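Local structure of oxidized polyvinyl alcohol hydrolase (Pseudomonas sp. VM15C, 3WWC) at residues A[142-146]-A[185-190]; A[131-135]-A[234-238]. The protein hydrolyses beta-diketones such as 4,6-nonanedione and cleaves oxidized polyvinyl alcohol in the second step of polyvinyl alcohol degradation. The protein carries 1 engineered substitution. One frame throughout, in Å; residues are numbered along the deposited sequence.

Contact 1: A[142-146]-A[185-190]; sequences WKNDE and RALLFR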
ATOM      1  N   TRP A 142       4.854 -15.556  -9.760  1.00 12.24           N
ATOM      2  CA  TRP A 142       4.739 -14.188  -9.291  1.00 11.45           C
ATOM      3  C   TRP A 142       6.028 -13.647  -8.744  1.00 12.49           C
ATOM      4  O   TRP A 142       6.075 -12.507  -8.289  1.00 12.14           O
ATOM      5  CB  TRP A 142       3.580 -14.093  -8.279  1.00  9.72           C
ATOM      6  CG  TRP A 142       2.298 -14.639  -8.895  1.00 10.32           C
ATOM      7  CD1 TRP A 142       1.534 -15.663  -8.399  1.00  9.47           C
ATOM      8  CD2 TRP A 142       1.614 -14.178 -10.092  1.00 10.35           C
ATOM      9  NE1 TRP A 142       0.417 -15.867  -9.189  1.00 11.02           N
ATOM     10  CE2 TRP A 142       0.446 -14.968 -10.234  1.00 10.08           C
ATOM     11  CE3 TRP A 142       1.868 -13.160 -11.027  1.00 11.97           C
ATOM     12  CZ2 TRP A 142      -0.478 -14.775 -11.290  1.00 10.79           C
ATOM     13  CZ3 TRP A 142       0.958 -12.955 -12.058  1.00 11.49           C
ATOM     14  CH2 TRP A 142      -0.214 -13.772 -12.183  1.00 11.28           C
ATOM     15  N   LYS A 143       7.101 -14.439  -8.785  1.00 12.30           N
ATOM     16  CA  LYS A 143       8.399 -13.914  -8.371  1.00 12.47           C
ATOM     17  C   LYS A 143       8.816 -12.773  -9.282  1.00 13.47           C
ATOM     18  O   LYS A 143       9.532 -11.897  -8.853  1.00 16.48           O
ATOM     19  CB  LYS A 143       9.508 -14.973  -8.441  1.00 11.17           C
ATOM     20  CG  LYS A 143       9.447 -15.903  -7.327  1.00 12.93           C
ATOM     21  CD  LYS A 143      10.544 -16.976  -7.508  1.00 15.78           C
ATOM     22  CE  LYS A 143      10.722 -17.760  -6.246  1.00 17.22           C
ATOM     23  NZ  LYS A 143      11.866 -18.705  -6.492  1.00 21.03           N
ATOM     24  N   ASN A 144       8.393 -12.746 -10.541  1.00 14.47           N
ATOM     25  CA  ASN A 144       8.840 -11.594 -11.298  1.00 17.14           C
ATOM     26  C   ASN A 144       7.785 -11.061 -12.259  1.00 17.03           C
ATOM     27  O   ASN A 144       8.099 -10.531 -13.323  1.00 19.33           O
ATOM     28  CB  ASN A 144      10.205 -11.867 -11.993  1.00 21.02           C
ATOM     29  CG  ASN A 144      11.435 -11.770 -11.000  1.00 24.70           C
ATOM     30  OD1 ASN A 144      11.876 -10.679 -10.618  1.00 24.58           O
ATOM     31  ND2 ASN A 144      11.967 -12.936 -10.593  1.00 24.79           N
ATOM     32  N   ASP A 145       6.532 -11.197 -11.854  1.00 13.58           N
ATOM     33  CA  ASP A 145       5.391 -10.666 -12.578  1.00 12.94           C
ATOM     34  C   ASP A 145       4.610  -9.905 -11.493  1.00 11.86           C
ATOM     35  O   ASP A 145       4.207 -10.503 -10.494  1.00 10.88           O
ATOM     36  CB  ASP A 145       4.520 -11.786 -13.157  1.00 13.40           C
ATOM     37  CG  ASP A 145       3.382 -11.253 -14.041  1.00 17.79           C
ATOM     38  OD1 ASP A 145       2.660 -10.270 -13.689  1.00 14.21           O
ATOM     39  OD2 ASP A 145       3.181 -11.863 -15.108  1.00 22.98           O
ATOM     40  N   GLU A 146       4.395  -8.611 -11.733  1.00 11.39           N
ATOM     41  CA  GLU A 146       3.725  -7.729 -10.770  1.00 10.49           C
ATOM     42  C   GLU A 146       2.352  -8.207 -10.407  1.00 10.55           C
ATOM     43  O   GLU A 146       1.873  -7.949  -9.298  1.00  9.98           O
ATOM     44  CB  GLU A 146       3.639  -6.303 -11.335  1.00 10.85           C
ATOM     45  CG  GLU A 146       2.731  -6.189 -12.551  1.00  9.85           C
ATOM     46  CD  GLU A 146       2.738  -4.785 -13.165  1.00 12.33           C
ATOM     47  OE1 GLU A 146       2.790  -3.804 -12.407  1.00 11.70           O
ATOM     48  OE2 GLU A 146       2.691  -4.657 -14.417  1.00 13.96           O
ATOM     49  N   ARG A 185       3.931  -3.940  -2.672  1.00  7.29           N
ATOM     50  CA  ARG A 185       4.175  -4.641  -3.938  1.00  7.13           C
ATOM     51  C   ARG A 185       4.186  -3.690  -5.134  1.00  8.20           C
ATOM     52  O   ARG A 185       5.069  -3.751  -6.009  1.00  8.40           O
ATOM     53  CB  ARG A 185       3.119  -5.708  -4.193  1.00  7.95           C
ATOM     54  CG  ARG A 185       3.428  -6.510  -5.488  1.00  7.80           C
ATOM     55  CD  ARG A 185       2.503  -7.763  -5.594  1.00  7.63           C
ATOM     56  NE  ARG A 185       2.934  -8.603  -6.715  1.00  8.77           N
ATOM     57  CZ  ARG A 185       3.761  -9.636  -6.600  1.00  8.49           C
ATOM     58  NH1 ARG A 185       4.285  -9.971  -5.402  1.00  8.52           N
ATOM     59  NH2 ARG A 185       4.006 -10.378  -7.695  1.00  9.59           N
ATOM     60  N   ALA A 186       3.242  -2.760  -5.137  1.00  7.71           N
ATOM     61  CA  ALA A 186       3.147  -1.811  -6.253  1.00  7.46           C
ATOM     62  C   ALA A 186       4.363  -0.913  -6.311  1.00  8.51           C
ATOM     63  O   ALA A 186       4.838  -0.557  -7.427  1.00  8.62           O
ATOM     64  CB  ALA A 186       1.879  -0.965  -6.082  1.00  7.67           C
ATOM     65  N   LEU A 187       4.874  -0.482  -5.165  1.00  7.68           N
ATOM     66  CA  LEU A 187       6.063   0.385  -5.162  1.00  8.62           C
ATOM     67  C   LEU A 187       7.289  -0.374  -5.653  1.00  9.71           C
ATOM     68  O   LEU A 187       8.158   0.214  -6.297  1.00 11.03           O
ATOM     69  CB  LEU A 187       6.325   0.923  -3.746  1.00  8.99           C
ATOM     70  CG  LEU A 187       5.253   1.871  -3.244  1.00  8.65           C
ATOM     71  CD1 LEU A 187       5.497   2.083  -1.751  1.00 11.81           C
ATOM     72  CD2 LEU A 187       5.292   3.206  -4.037  1.00 11.19           C
ATOM     73  N   LEU A 188       7.342  -1.681  -5.397  1.00  8.30           N
ATOM     74  CA  LEU A 188       8.526  -2.446  -5.791  1.00  8.76           C
ATOM     75  C   LEU A 188       8.511  -2.781  -7.254  1.00 10.43           C
ATOM     76  O   LEU A 188       9.580  -2.885  -7.876  1.00 11.93           O
ATOM     77  CB  LEU A 188       8.609  -3.757  -4.963  1.00  9.13           C
ATOM     78  CG  LEU A 188       8.907  -3.493  -3.486  1.00  8.59           C
ATOM     79  CD1 LEU A 188       8.614  -4.764  -2.675  1.00  9.07           C
ATOM     80  CD2 LEU A 188      10.391  -3.031  -3.333  1.00 10.18           C
ATOM     81  N   PHE A 189       7.317  -2.935  -7.824  1.00  9.98           N
ATOM     82  CA  PHE A 189       7.200  -3.287  -9.245  1.00  9.26           C
ATOM     83  C   PHE A 189       6.931  -2.118 -10.158  1.00 10.04           C
ATOM     84  O   PHE A 189       7.181  -2.234 -11.376  1.00 11.82           O
ATOM     85  CB  PHE A 189       6.075  -4.313  -9.504  1.00  8.36           C
ATOM     86  CG  PHE A 189       6.463  -5.758  -9.205  1.00  9.84           C
ATOM     87  CD1 PHE A 189       7.051  -6.559 -10.169  1.00 10.10           C
ATOM     88  CD2 PHE A 189       6.135  -6.312  -7.985  1.00  9.83           C
ATOM     89  CE1 PHE A 189       7.295  -7.908  -9.910  1.00 10.58           C
ATOM     90  CE2 PHE A 189       6.377  -7.681  -7.714  1.00 10.16           C
ATOM     91  CZ  PHE A 189       6.960  -8.475  -8.699  1.00  8.91           C
ATOM     92  N   ARG A 190       6.411  -0.998  -9.634  1.00  8.32           N
ATOM     93  CA  ARG A 190       6.079   0.137 -10.498  1.00  8.41           C
ATOM     94  C   ARG A 190       6.708   1.429  -9.967  1.00  8.06           C
ATOM     95  O   ARG A 190       6.096   2.493  -9.946  1.00  8.45           O
ATOM     96  CB  ARG A 190       4.546   0.244 -10.588  1.00  7.74           C
ATOM     97  CG  ARG A 190       3.966  -0.815 -11.521  1.00  8.48           C
ATOM     98  CD  ARG A 190       4.228  -0.452 -12.995  1.00 10.10           C
ATOM     99  NE  ARG A 190       3.494  -1.408 -13.802  1.00 11.08           N
ATOM    100  CZ  ARG A 190       3.114  -1.219 -15.070  1.00 12.13           C
ATOM    101  NH1 ARG A 190       3.414  -0.094 -15.710  1.00 14.35           N
ATOM    102  NH2 ARG A 190       2.382  -2.134 -15.685  1.00 14.43           N
TER
HETATM  103  O   HOH W   1       6.169 -12.133  -5.485  1.00 12.16           O

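Contact 2: A[131-135]-A[234-238]; sequences EGRAA and RVGPY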
ATOM      1  N   GLU A 131      -1.206  -9.313  -3.853  1.00  8.37           N
ATOM      2  CA  GLU A 131      -0.161  -8.626  -3.137  1.00  8.51           C
ATOM      3  C   GLU A 131       1.032  -9.421  -2.645  1.00  9.20           C
ATOM      4  O   GLU A 131       1.940  -8.834  -2.046  1.00  9.49           O
ATOM      5  CB  GLU A 131      -0.775  -7.788  -1.961  1.00  9.58           C
ATOM      6  CG  GLU A 131      -1.949  -8.383  -1.071  1.00  8.41           C
ATOM      7  CD  GLU A 131      -1.523  -9.294   0.072  1.00  9.61           C
ATOM      8  OE1 GLU A 131      -0.704 -10.221  -0.137  1.00  9.48           O
ATOM      9  OE2 GLU A 131      -2.056  -9.110   1.201  1.00 10.84           O
ATOM     10  N   GLY A 132       1.075 -10.720  -2.923  1.00  8.77           N
ATOM     11  CA  GLY A 132       2.242 -11.476  -2.488  1.00  8.53           C
ATOM     12  C   GLY A 132       2.138 -12.894  -3.042  1.00  8.23           C
ATOM     13  O   GLY A 132       1.044 -13.454  -3.094  1.00  9.87           O
ATOM     14  N   ARG A 133       3.267 -13.476  -3.391  1.00  9.88           N
ATOM     15  CA  ARG A 133       3.227 -14.849  -3.905  1.00  8.87           C
ATOM     16  C   ARG A 133       2.980 -15.813  -2.769  1.00 10.86           C
ATOM     17  O   ARG A 133       3.397 -15.574  -1.637  1.00 11.55           O
ATOM     18  CB  ARG A 133       4.544 -15.159  -4.636  1.00 10.95           C
ATOM     19  CG  ARG A 133       5.782 -15.195  -3.732  1.00  8.54           C
ATOM     20  CD  ARG A 133       7.008 -15.474  -4.587  1.00  9.73           C
ATOM     21  NE  ARG A 133       8.284 -15.256  -3.926  1.00 12.36           N
ATOM     22  CZ  ARG A 133       9.017 -16.238  -3.399  1.00 12.19           C
ATOM     23  NH1 ARG A 133       8.569 -17.492  -3.449  1.00 13.18           N
ATOM     24  NH2 ARG A 133      10.215 -15.970  -2.880  1.00 11.09           N
ATOM     25  N   ALA A 134       2.256 -16.883  -3.072  1.00  9.82           N
ATOM     26  CA  ALA A 134       1.955 -17.906  -2.100  1.00 12.42           C
ATOM     27  C   ALA A 134       3.232 -18.633  -1.690  1.00 13.56           C
ATOM     28  O   ALA A 134       4.226 -18.587  -2.388  1.00 12.92           O
ATOM     29  CB  ALA A 134       0.964 -18.899  -2.714  1.00 11.94           C
ATOM     30  N   ALA A 135       3.175 -19.320  -0.545  1.00 14.78           N
ATOM     31  CA  ALA A 135       4.328 -20.041   0.002  1.00 16.10           C
ATOM     32  C   ALA A 135       4.647 -21.330  -0.715  1.00 17.13           C
ATOM     33  O   ALA A 135       5.765 -21.824  -0.612  1.00 19.45           O
ATOM     34  CB  ALA A 135       4.079 -20.330   1.437  1.00 18.87           C
ATOM     35  N   ARG A 234       8.087 -12.220  -0.065  1.00  8.93           N
ATOM     36  CA  ARG A 234       7.115 -12.645  -1.057  1.00  9.12           C
ATOM     37  C   ARG A 234       6.267 -11.491  -1.541  1.00  9.60           C
ATOM     38  O   ARG A 234       5.542 -11.660  -2.523  1.00  9.21           O
ATOM     39  CB  ARG A 234       6.226 -13.770  -0.484  1.00  9.89           C
ATOM     40  CG  ARG A 234       7.047 -15.027  -0.185  1.00  9.12           C
ATOM     41  CD  ARG A 234       6.184 -16.194   0.228  1.00  9.74           C
ATOM     42  NE  ARG A 234       5.712 -16.020   1.605  1.00 10.60           N
ATOM     43  CZ  ARG A 234       4.456 -16.082   2.035  1.00 11.24           C
ATOM     44  NH1 ARG A 234       3.440 -16.284   1.213  1.00 11.00           N
ATOM     45  NH2 ARG A 234       4.211 -15.984   3.347  1.00 12.88           N
ATOM     46  N   VAL A 235       6.294 -10.330  -0.862  1.00  9.04           N
ATOM     47  CA  VAL A 235       5.515  -9.169  -1.332  1.00  8.63           C
ATOM     48  C   VAL A 235       6.080  -8.629  -2.643  1.00  9.38           C
ATOM     49  O   VAL A 235       5.341  -8.034  -3.452  1.00  9.25           O
ATOM     50  CB  VAL A 235       5.543  -8.035  -0.251  1.00  8.57           C
ATOM     51  CG1 VAL A 235       6.959  -7.399  -0.134  1.00  9.31           C
ATOM     52  CG2 VAL A 235       4.522  -6.940  -0.599  1.00  8.43           C
ATOM     53  N   GLY A 236       7.365  -8.874  -2.912  1.00  9.47           N
ATOM     54  CA  GLY A 236       7.970  -8.239  -4.085  1.00  9.83           C
ATOM     55  C   GLY A 236       8.613  -9.186  -5.059  1.00 10.35           C
ATOM     56  O   GLY A 236       8.357 -10.369  -5.045  1.00 11.54           O
ATOM     57  N   PRO A 237       9.373  -8.627  -5.975  1.00 11.27           N
ATOM     58  CA  PRO A 237      10.085  -9.430  -6.967  1.00 12.88           C
ATOM     59  C   PRO A 237      11.080 -10.278  -6.158  1.00 13.81           C
ATOM     60  O   PRO A 237      11.442  -9.912  -5.040  1.00 13.15           O
ATOM     61  CB  PRO A 237      10.863  -8.352  -7.758  1.00 12.59           C
ATOM     62  CG  PRO A 237      10.109  -7.105  -7.556  1.00 14.21           C
ATOM     63  CD  PRO A 237       9.617  -7.175  -6.149  1.00 12.17           C
ATOM     64  N   TYR A 238      11.497 -11.413  -6.707  1.00 13.99           N
ATOM     65  CA  TYR A 238      12.610 -12.179  -6.115  1.00 12.69           C
ATOM     66  C   TYR A 238      13.780 -12.313  -7.138  1.00 12.85           C
ATOM     67  O   TYR A 238      13.588 -12.829  -8.241  1.00 15.40           O
ATOM     68  CB  TYR A 238      12.247 -13.598  -5.707  1.00 13.85           C
ATOM     69  CG  TYR A 238      13.498 -14.262  -5.179  1.00 15.63           C
ATOM     70  CD1 TYR A 238      14.044 -13.881  -3.959  1.00 15.00           C
ATOM     71  CD2 TYR A 238      14.225 -15.143  -5.991  1.00 16.90           C
ATOM     72  CE1 TYR A 238      15.300 -14.340  -3.555  1.00 15.67           C
ATOM     73  CE2 TYR A 238      15.468 -15.606  -5.597  1.00 17.54           C
ATOM     74  CZ  TYR A 238      15.997 -15.200  -4.379  1.00 17.46           C
ATOM     75  OH  TYR A 238      17.222 -15.669  -3.956  1.00 18.19           O
TER
HETATM   76  O   HOH W   2       9.416 -12.656  -3.815  1.00 10.54           O

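Contact 1: A[142-146]-A[185-190]
Helix 178-189, which follows the probable nucleophile elbow of this alpha/beta-hydrolase fold, presents Arg185 and Phe189 near its C-terminal end to the loop 142-146, and Arg190 just beyond it to Glu146. Arg185 runs out straight to NE, its CG anti to the backbone N (chi1 -176°), and delivers its guanidinium edge to a curl of backbone carbonyls. NE gives an almost straight bond to Glu146 O (2.9 Å), arriving from above the carbonyl plane. NH2 meets a lone pair of Trp142 O (3.0 Å) and makes a weak bond to Asp145 O, while a water accepts from NH1 and lies within bonding distance of Trp142 O. Phe189 CE2 lies 3.4 Å above one face of the guanidinium. One face of the Phe189 ring receives Glu146 CA in a CH-pi contact, 3.5 Å from the centroid. Glu146 and Arg190 form a two-pronged, side-on salt bridge: NE reaches OE1 (2.9 Å) and NH2 reaches OE2 (2.8 Å), each on a syn lone pair, with the two planes 30° apart. Ser150 OG is a second partner of OE1. A methionine in place of Arg190 would probably leave the Glu146 carboxylate without its cationic mate. Ser150, Ser151 and Val154 of helix 148-160 also touch the Arg190 side chain, so the salt bridge lies beside that helix, while Ala186 and Leu187 pack on Leu173 of strand 170-176.

Contact 2: A[131-135]-A[234-238]
The guanidinium of Arg133 carries Arg234 CG over one face, 3.9 Å above its centre, and has a water at its edge; that of Arg234 takes Ala135 CB over one face, toward the rim, and Arg133 O at its edge. The two arginines cross at about a right angle, their planes 85° apart, and the aliphatic part of Arg234 packs on the flat head of Arg133. Arg133 CG lies 3.6 Å from Arg234 CB. A bend at chi3 (-75°) turns the Arg234 chain back, and NH1 bonds to Arg133 O (2.9 Å) in the carbonyl plane; Asn125 OD1 is a second partner of NH1. In return, Arg133 N donates to Arg234 O (3.0 Å), which also receives a CA-H...O contact from Gly132 CA (3.3 Å). The water at Arg133 NE (2.8 Å) links it to Gly236 O, and Gly211 O takes a bond from NH2. Glu131 O, buried without a polar partner, faces Val235 CG2 at 3.5 Å. The loop between strand 96-100 and helix 148-160 thus lies against the one between helix 216-225 and strand 247-253, beside the butanoate pockets of this alpha/beta hydrolase, where the Glu131 carboxylate bonds the pocket residues Tyr205 and Ser178.

Overall arrangement
Contacts 1 and 2 adjoin, their centres 8 Å apart, and the long loop between strand 96-100 and helix 148-160 supplies a segment to each. Segments 142-146 and 234-238 are joined directly, by probable hydrogen bonds from Tyr238 N to Lys143 O and from Asn144 ND2 to Tyr238 O, each 2.9 Å. Arg185 NH1 adds a weak bond to Val235 O, and Pro237 rests on Phe189. Contact 1 lies nearer the solvent and farther from the ligand, the Arg185 side chain about 13 Å from a bound butanoate. Contact 2 reaches the pocket: the side chain of Glu131 lies about 5 Å from butanoate and about 8 Å from that of Ala177, the engineered residue at the probable charge-relay position.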